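Local coordinates for xylulose kinase (PDB 3I8B), which probably catalyses the ATP-dependent phosphorylation of D-xylulose to D-xylulose 5-phosphate, as a member of the FGGY family of carbohydrate kinases, at residues 17-22 with 57-62; 75-80 with 145-150; 311-316 with 374-379; 352-357 with 395-400; 454-459 with 485-490. All coordinates share one frame; numbering follows the deposited sequence.

Contact 1: residues 17-22 with 57-62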
# COMPACT_ATOMS: atom_id res chain seq x y z
N CYS A 17 9.51 12.85 4.56
CA CYS A 17 8.63 13.61 3.70
C CYS A 17 9.42 14.10 2.47
O CYS A 17 10.50 14.64 2.61
CB CYS A 17 8.04 14.80 4.44
SG CYS A 17 6.58 15.49 3.62
N LYS A 18 8.87 13.90 1.29
CA LYS A 18 9.49 14.42 0.07
C LYS A 18 8.54 15.39 -0.60
O LYS A 18 7.32 15.17 -0.57
CB LYS A 18 9.84 13.28 -0.89
CG LYS A 18 10.97 12.40 -0.37
CD LYS A 18 11.00 11.08 -1.09
CE LYS A 18 12.18 10.24 -0.62
NZ LYS A 18 11.98 8.84 -1.10
N VAL A 19 9.08 16.46 -1.17
CA VAL A 19 8.27 17.43 -1.91
C VAL A 19 8.83 17.62 -3.31
O VAL A 19 9.96 18.08 -3.49
CB VAL A 19 8.20 18.79 -1.20
CG1 VAL A 19 7.44 19.79 -2.07
CG2 VAL A 19 7.54 18.67 0.17
N ARG A 20 8.05 17.24 -4.32
CA ARG A 20 8.51 17.34 -5.69
C ARG A 20 7.75 18.40 -6.48
O ARG A 20 6.66 18.16 -7.02
CB ARG A 20 8.42 15.99 -6.38
CG ARG A 20 9.19 15.89 -7.69
CD ARG A 20 8.79 14.60 -8.36
NE ARG A 20 9.60 14.18 -9.49
CZ ARG A 20 9.37 14.52 -10.76
NH1 ARG A 20 8.37 15.35 -11.05
NH2 ARG A 20 10.15 14.05 -11.72
N VAL A 21 8.32 19.59 -6.56
CA VAL A 21 7.72 20.63 -7.39
C VAL A 21 7.92 20.23 -8.85
O VAL A 21 9.05 19.97 -9.29
CB VAL A 21 8.32 22.00 -7.09
CG1 VAL A 21 7.67 23.07 -7.96
CG2 VAL A 21 8.17 22.33 -5.60
N THR A 22 6.84 20.13 -9.61
CA THR A 22 6.98 19.56 -10.94
C THR A 22 6.18 20.29 -12.01
O THR A 22 5.16 20.92 -11.73
CB THR A 22 6.74 18.00 -10.96
OG1 THR A 22 5.64 17.64 -11.79
CG2 THR A 22 6.54 17.46 -9.59
N GLU A 57 10.44 23.84 2.30
CA GLU A 57 11.42 24.92 2.31
C GLU A 57 12.65 24.55 1.49
O GLU A 57 13.16 25.36 0.72
CB GLU A 57 11.83 25.26 3.76
CG GLU A 57 10.83 26.15 4.48
CD GLU A 57 10.65 27.49 3.76
OE1 GLU A 57 11.57 28.34 3.82
OE2 GLU A 57 9.59 27.70 3.14
N GLN A 58 13.13 23.32 1.66
CA GLN A 58 14.27 22.83 0.89
C GLN A 58 13.96 22.81 -0.60
O GLN A 58 14.84 23.00 -1.43
CB GLN A 58 14.72 21.44 1.37
CG GLN A 58 16.01 20.99 0.68
CD GLN A 58 16.54 19.67 1.20
OE1 GLN A 58 17.65 19.60 1.74
NE2 GLN A 58 15.77 18.61 1.01
N ALA A 59 12.68 22.58 -0.92
CA ALA A 59 12.23 22.57 -2.31
C ALA A 59 11.93 23.99 -2.81
O ALA A 59 11.36 24.15 -3.88
CB ALA A 59 10.98 21.69 -2.46
N GLY A 60 12.31 24.99 -2.03
CA GLY A 60 12.18 26.38 -2.45
C GLY A 60 10.80 26.98 -2.28
O GLY A 60 10.44 27.96 -2.94
N GLY A 61 10.00 26.40 -1.38
CA GLY A 61 8.66 26.91 -1.15
C GLY A 61 7.71 26.50 -2.25
O GLY A 61 8.12 25.88 -3.24
N LEU A 62 6.44 26.85 -2.07
CA LEU A 62 5.37 26.46 -2.99
C LEU A 62 4.53 27.68 -3.41
O LEU A 62 3.37 27.53 -3.81
CB LEU A 62 4.46 25.43 -2.31
CG LEU A 62 5.12 24.22 -1.65
CD1 LEU A 62 4.11 23.38 -0.87
CD2 LEU A 62 5.82 23.39 -2.71

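Contact 2: residues 75-80 with 145-150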
# COMPACT_ATOMS: atom_id res chain seq x y z
N HIS A 75 -3.02 3.33 6.00
CA HIS A 75 -3.57 2.74 7.24
C HIS A 75 -3.36 3.54 8.53
O HIS A 75 -4.21 3.49 9.43
CB HIS A 75 -3.03 1.30 7.43
CG HIS A 75 -3.09 0.46 6.19
ND1 HIS A 75 -1.97 -0.07 5.58
CD2 HIS A 75 -4.14 0.07 5.43
CE1 HIS A 75 -2.33 -0.76 4.52
NE2 HIS A 75 -3.64 -0.68 4.39
N GLY A 76 -2.25 4.27 8.63
CA GLY A 76 -1.93 4.96 9.87
C GLY A 76 -3.13 5.65 10.50
O GLY A 76 -3.80 6.49 9.88
N MSE A 77 -3.39 5.32 11.77
CA MSE A 77 -4.54 5.88 12.47
C MSE A 77 -4.22 7.22 13.13
O MSE A 77 -3.45 7.27 14.09
CB MSE A 77 -5.04 4.90 13.56
CG MSE A 77 -6.16 5.47 14.42
SE MSE A 77 -6.27 4.71 16.26
CE MSE A 77 -4.63 5.51 17.02
N VAL A 78 -4.83 8.29 12.63
CA VAL A 78 -4.77 9.60 13.28
C VAL A 78 -6.13 9.94 13.91
O VAL A 78 -7.14 10.14 13.21
CB VAL A 78 -4.40 10.74 12.30
CG1 VAL A 78 -4.32 12.10 13.03
CG2 VAL A 78 -3.08 10.44 11.59
N ILE A 79 -6.17 10.02 15.23
CA ILE A 79 -7.41 10.39 15.90
C ILE A 79 -7.35 11.78 16.52
O ILE A 79 -6.39 12.13 17.21
CB ILE A 79 -7.91 9.32 16.91
CG1 ILE A 79 -6.79 8.92 17.87
CG2 ILE A 79 -8.44 8.11 16.18
CD1 ILE A 79 -7.28 8.00 19.04
N LEU A 80 -8.41 12.55 16.26
CA LEU A 80 -8.52 13.95 16.66
C LEU A 80 -9.67 14.14 17.62
O LEU A 80 -10.73 13.48 17.47
CB LEU A 80 -8.77 14.82 15.43
CG LEU A 80 -7.80 14.67 14.28
CD1 LEU A 80 -8.22 15.55 13.10
CD2 LEU A 80 -6.40 15.05 14.79
N THR A 145 -8.24 -1.85 13.12
CA THR A 145 -7.62 -2.65 14.18
C THR A 145 -6.95 -1.75 15.21
O THR A 145 -6.94 -2.07 16.40
CB THR A 145 -6.63 -3.71 13.65
OG1 THR A 145 -5.38 -3.08 13.33
CG2 THR A 145 -7.20 -4.39 12.41
N LYS A 146 -6.43 -0.61 14.75
CA LYS A 146 -5.79 0.36 15.64
C LYS A 146 -6.83 1.00 16.56
O LYS A 146 -6.60 1.15 17.77
CB LYS A 146 -5.09 1.47 14.84
CG LYS A 146 -4.12 0.99 13.77
CD LYS A 146 -3.10 -0.03 14.32
CE LYS A 146 -1.96 -0.20 13.32
NZ LYS A 146 -1.05 -1.31 13.72
N VAL A 147 -7.97 1.36 15.98
CA VAL A 147 -9.05 1.96 16.75
C VAL A 147 -9.54 0.97 17.78
O VAL A 147 -9.75 1.32 18.93
CB VAL A 147 -10.21 2.41 15.85
CG1 VAL A 147 -11.36 2.99 16.71
CG2 VAL A 147 -9.72 3.43 14.81
N ALA A 148 -9.72 -0.28 17.36
CA ALA A 148 -10.02 -1.39 18.28
C ALA A 148 -9.04 -1.47 19.44
O ALA A 148 -9.44 -1.63 20.60
CB ALA A 148 -10.03 -2.70 17.52
N TRP A 149 -7.75 -1.38 19.14
CA TRP A 149 -6.72 -1.50 20.15
C TRP A 149 -6.84 -0.37 21.16
O TRP A 149 -6.69 -0.57 22.37
CB TRP A 149 -5.33 -1.50 19.50
CG TRP A 149 -4.23 -1.59 20.52
CD1 TRP A 149 -3.56 -2.71 20.92
CD2 TRP A 149 -3.69 -0.51 21.30
NE1 TRP A 149 -2.64 -2.40 21.88
CE2 TRP A 149 -2.69 -1.05 22.13
CE3 TRP A 149 -3.94 0.87 21.35
CZ2 TRP A 149 -1.95 -0.27 23.02
CZ3 TRP A 149 -3.21 1.65 22.23
CH2 TRP A 149 -2.23 1.08 23.05
N VAL A 150 -7.12 0.83 20.66
CA VAL A 150 -7.27 2.00 21.51
C VAL A 150 -8.49 1.85 22.42
O VAL A 150 -8.46 2.24 23.58
CB VAL A 150 -7.37 3.31 20.70
CG1 VAL A 150 -7.64 4.48 21.63
CG2 VAL A 150 -6.09 3.54 19.90

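Contact 3: residues 311-316 with 374-379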
# COMPACT_ATOMS: atom_id res chain seq x y z
N THR A 311 -10.00 -15.87 0.59
CA THR A 311 -8.92 -16.43 1.39
C THR A 311 -8.31 -15.40 2.36
O THR A 311 -7.79 -15.77 3.41
CB THR A 311 -7.84 -16.94 0.43
OG1 THR A 311 -7.89 -18.37 0.36
CG2 THR A 311 -6.48 -16.45 0.82
N GLY A 312 -8.36 -14.13 1.98
CA GLY A 312 -7.83 -13.07 2.82
C GLY A 312 -6.33 -12.87 2.69
O GLY A 312 -5.70 -12.30 3.58
N ALA A 313 -5.76 -13.35 1.59
CA ALA A 313 -4.35 -13.10 1.30
C ALA A 313 -4.21 -11.77 0.54
O ALA A 313 -3.50 -10.86 0.96
CB ALA A 313 -3.76 -14.24 0.47
N VAL A 314 -4.87 -11.69 -0.60
CA VAL A 314 -4.81 -10.50 -1.42
C VAL A 314 -5.76 -9.44 -0.87
O VAL A 314 -6.96 -9.69 -0.72
CB VAL A 314 -5.12 -10.80 -2.90
CG1 VAL A 314 -4.72 -9.61 -3.77
CG2 VAL A 314 -4.38 -12.05 -3.35
N SER A 315 -5.21 -8.27 -0.58
CA SER A 315 -6.00 -7.10 -0.19
C SER A 315 -6.84 -6.56 -1.37
O SER A 315 -6.39 -6.54 -2.51
CB SER A 315 -5.08 -5.99 0.31
OG SER A 315 -4.42 -6.34 1.51
N GLY A 316 -8.04 -6.11 -1.07
CA GLY A 316 -8.90 -5.52 -2.07
C GLY A 316 -8.97 -4.01 -1.94
O GLY A 316 -9.99 -3.46 -1.52
N GLU A 374 3.85 -17.03 5.46
CA GLU A 374 3.59 -16.11 4.34
C GLU A 374 2.27 -15.36 4.51
O GLU A 374 1.33 -15.86 5.15
CB GLU A 374 3.59 -16.83 2.99
CG GLU A 374 4.87 -16.66 2.16
CD GLU A 374 5.23 -15.21 1.90
OE1 GLU A 374 4.35 -14.34 2.05
OE2 GLU A 374 6.40 -14.95 1.55
N ARG A 375 2.24 -14.15 3.94
CA ARG A 375 1.02 -13.37 3.80
C ARG A 375 0.23 -13.89 2.59
O ARG A 375 -0.98 -14.07 2.65
CB ARG A 375 1.35 -11.89 3.58
CG ARG A 375 1.69 -11.09 4.82
CD ARG A 375 0.44 -10.60 5.57
NE ARG A 375 -0.45 -9.78 4.73
CZ ARG A 375 -0.41 -8.45 4.63
NH1 ARG A 375 0.49 -7.76 5.33
NH2 ARG A 375 -1.26 -7.81 3.85
N THR A 376 0.94 -14.14 1.49
CA THR A 376 0.32 -14.64 0.27
C THR A 376 1.11 -15.84 -0.24
O THR A 376 2.28 -15.70 -0.61
CB THR A 376 0.26 -13.55 -0.83
OG1 THR A 376 -0.38 -12.37 -0.32
CG2 THR A 376 -0.50 -14.04 -2.05
N PRO A 377 0.50 -17.05 -0.22
CA PRO A 377 -0.86 -17.35 0.24
C PRO A 377 -0.97 -17.17 1.76
O PRO A 377 0.05 -16.98 2.41
CB PRO A 377 -1.05 -18.83 -0.13
CG PRO A 377 0.27 -19.31 -0.72
CD PRO A 377 1.30 -18.27 -0.42
N ASN A 378 -2.18 -17.23 2.30
CA ASN A 378 -2.40 -16.86 3.70
C ASN A 378 -2.04 -17.98 4.67
O ASN A 378 -2.91 -18.72 5.11
CB ASN A 378 -3.87 -16.47 3.91
CG ASN A 378 -4.13 -15.81 5.28
OD1 ASN A 378 -3.28 -15.84 6.18
ND2 ASN A 378 -5.31 -15.22 5.43
N ARG A 379 -0.75 -18.08 5.01
CA ARG A 379 -0.23 -19.20 5.79
C ARG A 379 0.76 -18.75 6.86
O ARG A 379 1.97 -18.94 6.72
CB ARG A 379 0.44 -20.21 4.87
CG ARG A 379 -0.48 -20.79 3.84
CD ARG A 379 0.14 -21.99 3.17
NE ARG A 379 -0.60 -22.37 1.97
CZ ARG A 379 -0.18 -23.28 1.09
NH1 ARG A 379 0.97 -23.92 1.27
NH2 ARG A 379 -0.93 -23.54 0.02
O HOH W 1 -3.48 -9.93 3.72
O HOH W 2 -2.24 -5.33 2.44

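Contact 4: residues 352-357 with 395-400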
# COMPACT_ATOMS: atom_id res chain seq x y z
N ALA A 352 24.61 -16.43 -7.51
CA ALA A 352 24.15 -16.32 -8.89
C ALA A 352 24.94 -17.25 -9.81
O ALA A 352 24.35 -18.01 -10.58
CB ALA A 352 24.24 -14.88 -9.37
N LYS A 353 26.26 -17.19 -9.73
CA LYS A 353 27.10 -18.03 -10.58
C LYS A 353 26.65 -19.48 -10.45
O LYS A 353 26.43 -20.19 -11.44
CB LYS A 353 28.57 -17.89 -10.20
CG LYS A 353 29.52 -18.69 -11.10
CD LYS A 353 30.97 -18.58 -10.65
CE LYS A 353 31.89 -19.39 -11.56
NZ LYS A 353 33.34 -19.27 -11.18
N LEU A 354 26.49 -19.89 -9.20
CA LEU A 354 26.03 -21.22 -8.84
C LEU A 354 24.73 -21.55 -9.56
O LEU A 354 24.63 -22.56 -10.26
CB LEU A 354 25.81 -21.25 -7.32
CG LEU A 354 26.53 -22.29 -6.46
CD1 LEU A 354 27.69 -22.94 -7.21
CD2 LEU A 354 27.02 -21.62 -5.18
N ALA A 355 23.74 -20.68 -9.38
CA ALA A 355 22.40 -20.90 -9.91
C ALA A 355 22.41 -21.01 -11.44
O ALA A 355 21.71 -21.85 -12.01
CB ALA A 355 21.47 -19.79 -9.46
N PHE A 356 23.20 -20.16 -12.09
CA PHE A 356 23.29 -20.20 -13.55
C PHE A 356 24.04 -21.43 -14.04
O PHE A 356 23.91 -21.83 -15.19
CB PHE A 356 23.97 -18.93 -14.09
CG PHE A 356 23.18 -17.67 -13.87
CD1 PHE A 356 21.85 -17.60 -14.24
CD2 PHE A 356 23.78 -16.55 -13.31
CE1 PHE A 356 21.12 -16.43 -14.04
CE2 PHE A 356 23.06 -15.38 -13.12
CZ PHE A 356 21.72 -15.32 -13.48
N ALA A 357 24.85 -22.03 -13.17
CA ALA A 357 25.52 -23.28 -13.52
C ALA A 357 24.53 -24.45 -13.61
O ALA A 357 24.82 -25.48 -14.22
CB ALA A 357 26.60 -23.59 -12.52
N THR A 395 23.07 -30.65 -4.76
CA THR A 395 24.35 -29.99 -4.94
C THR A 395 24.16 -28.49 -4.76
O THR A 395 23.03 -28.00 -4.81
CB THR A 395 24.89 -30.25 -6.35
OG1 THR A 395 23.96 -29.76 -7.32
CG2 THR A 395 25.10 -31.75 -6.56
N ARG A 396 25.25 -27.75 -4.56
CA ARG A 396 25.14 -26.32 -4.33
C ARG A 396 24.54 -25.59 -5.53
O ARG A 396 23.76 -24.64 -5.37
CB ARG A 396 26.50 -25.72 -3.98
CG ARG A 396 26.95 -26.04 -2.57
CD ARG A 396 28.45 -25.92 -2.42
NE ARG A 396 28.85 -24.69 -1.74
CZ ARG A 396 29.64 -23.76 -2.27
NH1 ARG A 396 29.96 -22.69 -1.57
NH2 ARG A 396 30.11 -23.91 -3.51
N GLU A 397 24.90 -26.02 -6.74
CA GLU A 397 24.39 -25.39 -7.94
C GLU A 397 22.87 -25.46 -8.00
O GLU A 397 22.19 -24.44 -8.14
CB GLU A 397 25.00 -26.03 -9.19
CG GLU A 397 26.44 -25.60 -9.47
CD GLU A 397 27.49 -26.55 -8.88
OE1 GLU A 397 27.13 -27.47 -8.11
OE2 GLU A 397 28.68 -26.36 -9.22
N ASN A 398 22.34 -26.68 -7.88
CA ASN A 398 20.90 -26.89 -7.95
C ASN A 398 20.16 -26.23 -6.78
O ASN A 398 19.08 -25.68 -6.97
CB ASN A 398 20.59 -28.38 -8.00
CG ASN A 398 21.01 -29.03 -9.30
OD1 ASN A 398 21.22 -30.24 -9.36
ND2 ASN A 398 21.14 -28.22 -10.34
N LEU A 399 20.73 -26.29 -5.58
CA LEU A 399 20.13 -25.60 -4.44
C LEU A 399 20.10 -24.10 -4.70
O LEU A 399 19.07 -23.45 -4.49
CB LEU A 399 20.89 -25.89 -3.14
CG LEU A 399 20.68 -27.25 -2.46
CD1 LEU A 399 21.64 -27.39 -1.31
CD2 LEU A 399 19.26 -27.46 -1.97
N ALA A 400 21.23 -23.55 -5.12
CA ALA A 400 21.32 -22.14 -5.46
C ALA A 400 20.19 -21.76 -6.42
O ALA A 400 19.45 -20.82 -6.18
CB ALA A 400 22.67 -21.83 -6.10

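Contact 5: residues 454-459 with 485-490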
# COMPACT_ATOMS: atom_id res chain seq x y z
N ARG A 454 11.61 -2.90 -16.61
CA ARG A 454 12.27 -2.28 -15.47
C ARG A 454 12.27 -0.76 -15.59
O ARG A 454 13.13 -0.18 -16.27
CB ARG A 454 13.71 -2.79 -15.33
CG ARG A 454 13.83 -4.20 -14.78
CD ARG A 454 15.27 -4.57 -14.51
NE ARG A 454 16.07 -4.50 -15.73
CZ ARG A 454 16.97 -3.56 -15.98
NH1 ARG A 454 17.21 -2.61 -15.08
NH2 ARG A 454 17.64 -3.56 -17.12
N PRO A 455 11.30 -0.11 -14.94
CA PRO A 455 11.24 1.36 -14.92
C PRO A 455 12.46 1.91 -14.21
O PRO A 455 12.89 1.32 -13.23
CB PRO A 455 9.98 1.65 -14.09
CG PRO A 455 9.16 0.38 -14.15
CD PRO A 455 10.19 -0.72 -14.18
N ALA A 456 13.01 3.02 -14.69
CA ALA A 456 14.14 3.63 -14.00
C ALA A 456 13.75 3.96 -12.56
O ALA A 456 12.64 4.40 -12.29
CB ALA A 456 14.60 4.88 -14.73
N THR A 457 14.68 3.73 -11.64
CA THR A 457 14.45 4.05 -10.23
C THR A 457 14.15 5.55 -10.10
O THR A 457 14.83 6.39 -10.71
CB THR A 457 15.66 3.63 -9.36
OG1 THR A 457 15.48 4.10 -8.02
CG2 THR A 457 16.94 4.21 -9.92
N ASP A 458 13.12 5.88 -9.32
CA ASP A 458 12.65 7.27 -9.18
C ASP A 458 11.63 7.38 -8.03
O ASP A 458 11.20 6.37 -7.44
CB ASP A 458 12.04 7.77 -10.50
CG ASP A 458 12.20 9.28 -10.69
OD1 ASP A 458 12.39 10.03 -9.71
OD2 ASP A 458 12.12 9.73 -11.85
N GLU A 459 11.24 8.61 -7.71
CA GLU A 459 10.29 8.85 -6.64
C GLU A 459 8.87 8.63 -7.12
O GLU A 459 8.13 9.60 -7.33
CB GLU A 459 10.45 10.28 -6.13
CG GLU A 459 11.81 10.58 -5.57
CD GLU A 459 12.13 9.74 -4.35
OE1 GLU A 459 11.23 8.99 -3.90
OE2 GLU A 459 13.27 9.82 -3.85
N THR A 485 10.55 6.97 -17.88
CA THR A 485 11.87 6.45 -18.18
C THR A 485 11.97 4.96 -17.83
O THR A 485 11.64 4.54 -16.71
CB THR A 485 12.98 7.25 -17.46
OG1 THR A 485 12.92 8.62 -17.87
CG2 THR A 485 14.36 6.71 -17.82
N ILE A 486 12.41 4.16 -18.80
CA ILE A 486 12.58 2.72 -18.64
C ILE A 486 14.07 2.36 -18.70
O ILE A 486 14.76 2.74 -19.65
CB ILE A 486 11.83 1.95 -19.75
CG1 ILE A 486 10.36 2.38 -19.82
CG2 ILE A 486 11.93 0.46 -19.53
CD1 ILE A 486 9.59 2.10 -18.56
N ASP A 487 14.56 1.66 -17.68
CA ASP A 487 15.94 1.17 -17.67
C ASP A 487 16.16 0.04 -18.67
O ASP A 487 17.21 -0.04 -19.30
CB ASP A 487 16.34 0.68 -16.27
CG ASP A 487 17.01 1.75 -15.44
OD1 ASP A 487 17.65 2.65 -16.03
OD2 ASP A 487 16.92 1.68 -14.19
N GLY A 488 15.17 -0.83 -18.81
CA GLY A 488 15.28 -1.96 -19.71
C GLY A 488 14.09 -2.89 -19.66
O GLY A 488 13.23 -2.78 -18.78
N VAL A 489 14.02 -3.79 -20.64
CA VAL A 489 12.98 -4.82 -20.70
C VAL A 489 13.66 -6.19 -20.76
O VAL A 489 14.46 -6.45 -21.67
CB VAL A 489 12.07 -4.65 -21.93
CG1 VAL A 489 10.97 -5.70 -21.92
CG2 VAL A 489 11.46 -3.23 -21.98
N GLU A 490 13.36 -7.06 -19.80
CA GLU A 490 13.92 -8.41 -19.80
C GLU A 490 13.01 -9.38 -20.55
O GLU A 490 11.81 -9.49 -20.27
CB GLU A 490 14.15 -8.93 -18.37
CG GLU A 490 14.83 -7.93 -17.44
CD GLU A 490 16.31 -7.73 -17.74
OE1 GLU A 490 16.91 -8.57 -18.45
OE2 GLU A 490 16.87 -6.73 -17.26
O HOH W 3 15.88 -1.29 -12.72

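Contact 1: residues 17-22 with 57-62
Val-19 and Val-21, two residues apart and therefore on one face of strand 16-23, press their methyl groups against Ala-59 and Leu-62 just past the end of helix 46-58. The tight part is a small cluster of four side chains. Leu-62 puts a single methyl, CD2, between the two valines, 4.0 Å from CG1 of Val-19 and 3.9 Å from CG2 of Val-21. Ala-59 comes in beside it, its CB 4.0 Å from Val-19 CG1 and 3.9 Å from the backbone O of Val-19. The two valines share a rotamer but use different branches: Val-19 offers CG1, which stands anti to its backbone N (chi1 175°), while Val-21 offers CG2, the branch lying beside its N. All four residues are buried, and Ala-55 and Phe-52 of the helix extend the same apolar layer.

The other side is looser. The helix ends in a Schellman motif in which Gly-60, at positive phi, is the C-prime residue; its N bonds to O of Glu-57 at 2.9 Å, and Gly-61 N reaches back to Ala-56 O. Glu-57, Gln-58 and Gly-60 are exposed and leave the valines alone. Gly-61 only grazes the cluster, its O 4.3 Å from Val-21 CG2.

Apolar side chains do the joining here, so shape and burial hold the strand to the helix end. The polar atoms beside them are served by the next strand: Arg-31 of strand 29-36 gives NE to Ala-59 O and NH2 to Gly-61 O, which ties the turn to the sheet by polar bonds as well.

Contact 2: residues 75-80 with 145-150
Met-77, a selenomethionine in this crystal, lies across one side of helix 143-153 and meets three of its residues in three different ways. Against Lys-146 the two side chains cross at a slant, the Met-77 CB packing 3.7 Å from the Lys-146 CB. Against Val-147 the crossing is nearly a right angle, with SE 4.0 Å from CG2. The terminal methyl CE then turns down the helix to Val-150, where it stands 3.8 Å from CG2. Two torsions set this course: CG is anti to the backbone N (chi1 175°), which carries the chain out to the helix, and the bend about the CG-SE bond (chi3 70°) swings the methyl onto the next turn. Ile-79 adds a lighter touch from the strand, its CD1 4.4 Å from Val-150 CG1.

Lys-146 contributes only the root of its side chain. Beyond CG it bends away at chi2, and its NZ makes a salt bridge with Asp-95 and hydrogen bonds to Ala-140 O and Ser-98 OG, so the ammonium of this buried residue has several partners.

The contact lays helix 143-153 alongside the chain running from His-75, predicted to bind substrate, into strand 78-80. Met-91 of strand 90-91 touches Met-77, Lys-146 and Val-150 alike, helix 99-110 packs on Thr-145 and Ala-148, and strand 78-80 pairs antiparallel with strand 163-165, Val-78 bonding to Cys-165 through the backbone.

Contact 3: residues 311-316 with 374-379
The carboxamide of Asn-378 and the guanidinium of Arg-375 are the two flat groups that reach segment 311-316. The acceptor of the first, Thr-311 O, lies close to the Asn-378 amide plane: ND2 donates to it at 3.2 Å with an N-H...O angle of 160°, the donor tilted 22° from the carbonyl plane. With CG anti to the backbone N (chi1 -169°), the amide extends straight toward that carbonyl, and CB lies 4.0 Å from Thr-311 CG2. Arg-375, bent at chi2 and chi3, has Ser-315 OG at its edge, too distant for a direct bond. Water closes the gap: one molecule accepts from NH2 at 3.1 Å and donates to Ala-313 O, while a second, in the guanidinium plane, lies 2.6 Å from Ser-315 OG and receives a weak bond from NH2. The Ala-313 methyl packs on the loop's backbone, 3.5 Å from Arg-375 O and 3.8 Å from Asn-378 N.

Ser-315 OG also bonds Tyr-142 OH, and Thr-376 OG1 bonds Cys-329 O. The loop 374-379 is shaped by a cis peptide before Pro-377 and an inverse gamma turn centred on Asn-378. It packs a turn against the lead-in to edge strand 315-318 of the C-terminal FGGY domain, close to the predicted substrate site at His-75.

Contact 4: residues 352-357 with 395-400
Two helices of the C-terminal FGGY domain, 348-357 and 396-420, meet here almost at right angles: the short segments cross at -99° with their axes 6.9 Å apart. So close an approach rests on alanines. Ala-400 points its methyl into the other helix, with CB 3.6 Å from Ala-355 N and only 3.4 Å from Leu-354 CB, tighter than ordinary van der Waals contact. Ala-355 answers with its own CB, 4.1 Å from Ala-400 CB.

Leu-354 spreads round this point. Its CG lies over Arg-396 O, CD1 touches Glu-397 CG at 3.7 Å, and CD2 sits 4.2 Å above one face of the Arg-396 guanidinium, displaced toward its rim. Both leucine torsions are modelled away from the staggered positions (chi1 -124°, chi2 15°). Glu-397 bends at chi2 and runs at about a right angle to the leucine, its CG 3.6 Å from Leu-354 O and 3.7 Å from Ala-357 CB. Replacing Leu-354 with an alanine would probably open a gap beside Glu-397 and leave the Arg-396 guanidinium without the methyl over its face.

Charged residues thus take part here through their carbon chains and a flat face, while Arg-396 NH1 hydrogen-bonds Leu-344 O. The crossing itself is held by close apolar fit, with Ala-355 O to Arg-401 NH1 as a polar tie alongside.

Contact 5: residues 454-459 with 485-490
Asp-487 and Gly-488 both face Arg-454, a classic beta bulge where strand 486-490 closes one edge of the seven-stranded sheet. In the antiparallel hydrogen-bonded pair, Arg-454 N donates to Gly-488 O at 2.7 Å, nearly in line with the carbonyl. In return Arg-454 O takes two N-H groups, from Asp-487 at 2.7 Å and weakly from Gly-488 at 3.3 Å. Two residues on, Ala-456 N bonds Thr-485 O at 2.9 Å, coming from above the carbonyl plane.

The arginine side chain folds back over its partner strand. Bent at chi3 (-60°), it lays one guanidinium face over Gly-488 N, where a side chain on the glycine would collide with NH2. NE forms a salt bridge with Glu-490 OE2, modelled at 2.8 Å, although the place of that oxygen is less sure. A leucine in place of Arg-454 is likely to leave the Glu-490 carboxylate without this mate and the bulge without its flat cover.

Farther out, Arg-441 brings a like charge near NH1 and its side chain touches Glu-490, while Pro-455 faces Leu-429 and Ile-431 of the next strand. On the Asp-487 side, a water accepts from Arg-454 NH1 at 3.0 Å and donates weakly to Asp-487 OD2.

In the fold
Contacts 1 and 2 lie in the N-terminal FGGY domain, contacts 3 and 4 in the C-terminal one. Contacts 1 and 5 touch: Lys-18 NZ and Glu-459 OE1 make a salt bridge of 2.9 Å. The Val-19 side chain is about 8 Å from that of Asp-11, predicted to be important for activity. Contacts 2 and 3 approach within about 6 Å between nearest atoms near the predicted substrate site; the Ser-315 side chain is about 11 Å from that of Asp-274, the predicted proton acceptor. In contact 2 the Ile-79 side chain is about 10 Å from that of Leu-192 at the magnesium site. Contacts 3 and 5 reach opposite edges of one sheet. Contact 4 lies away from these sites.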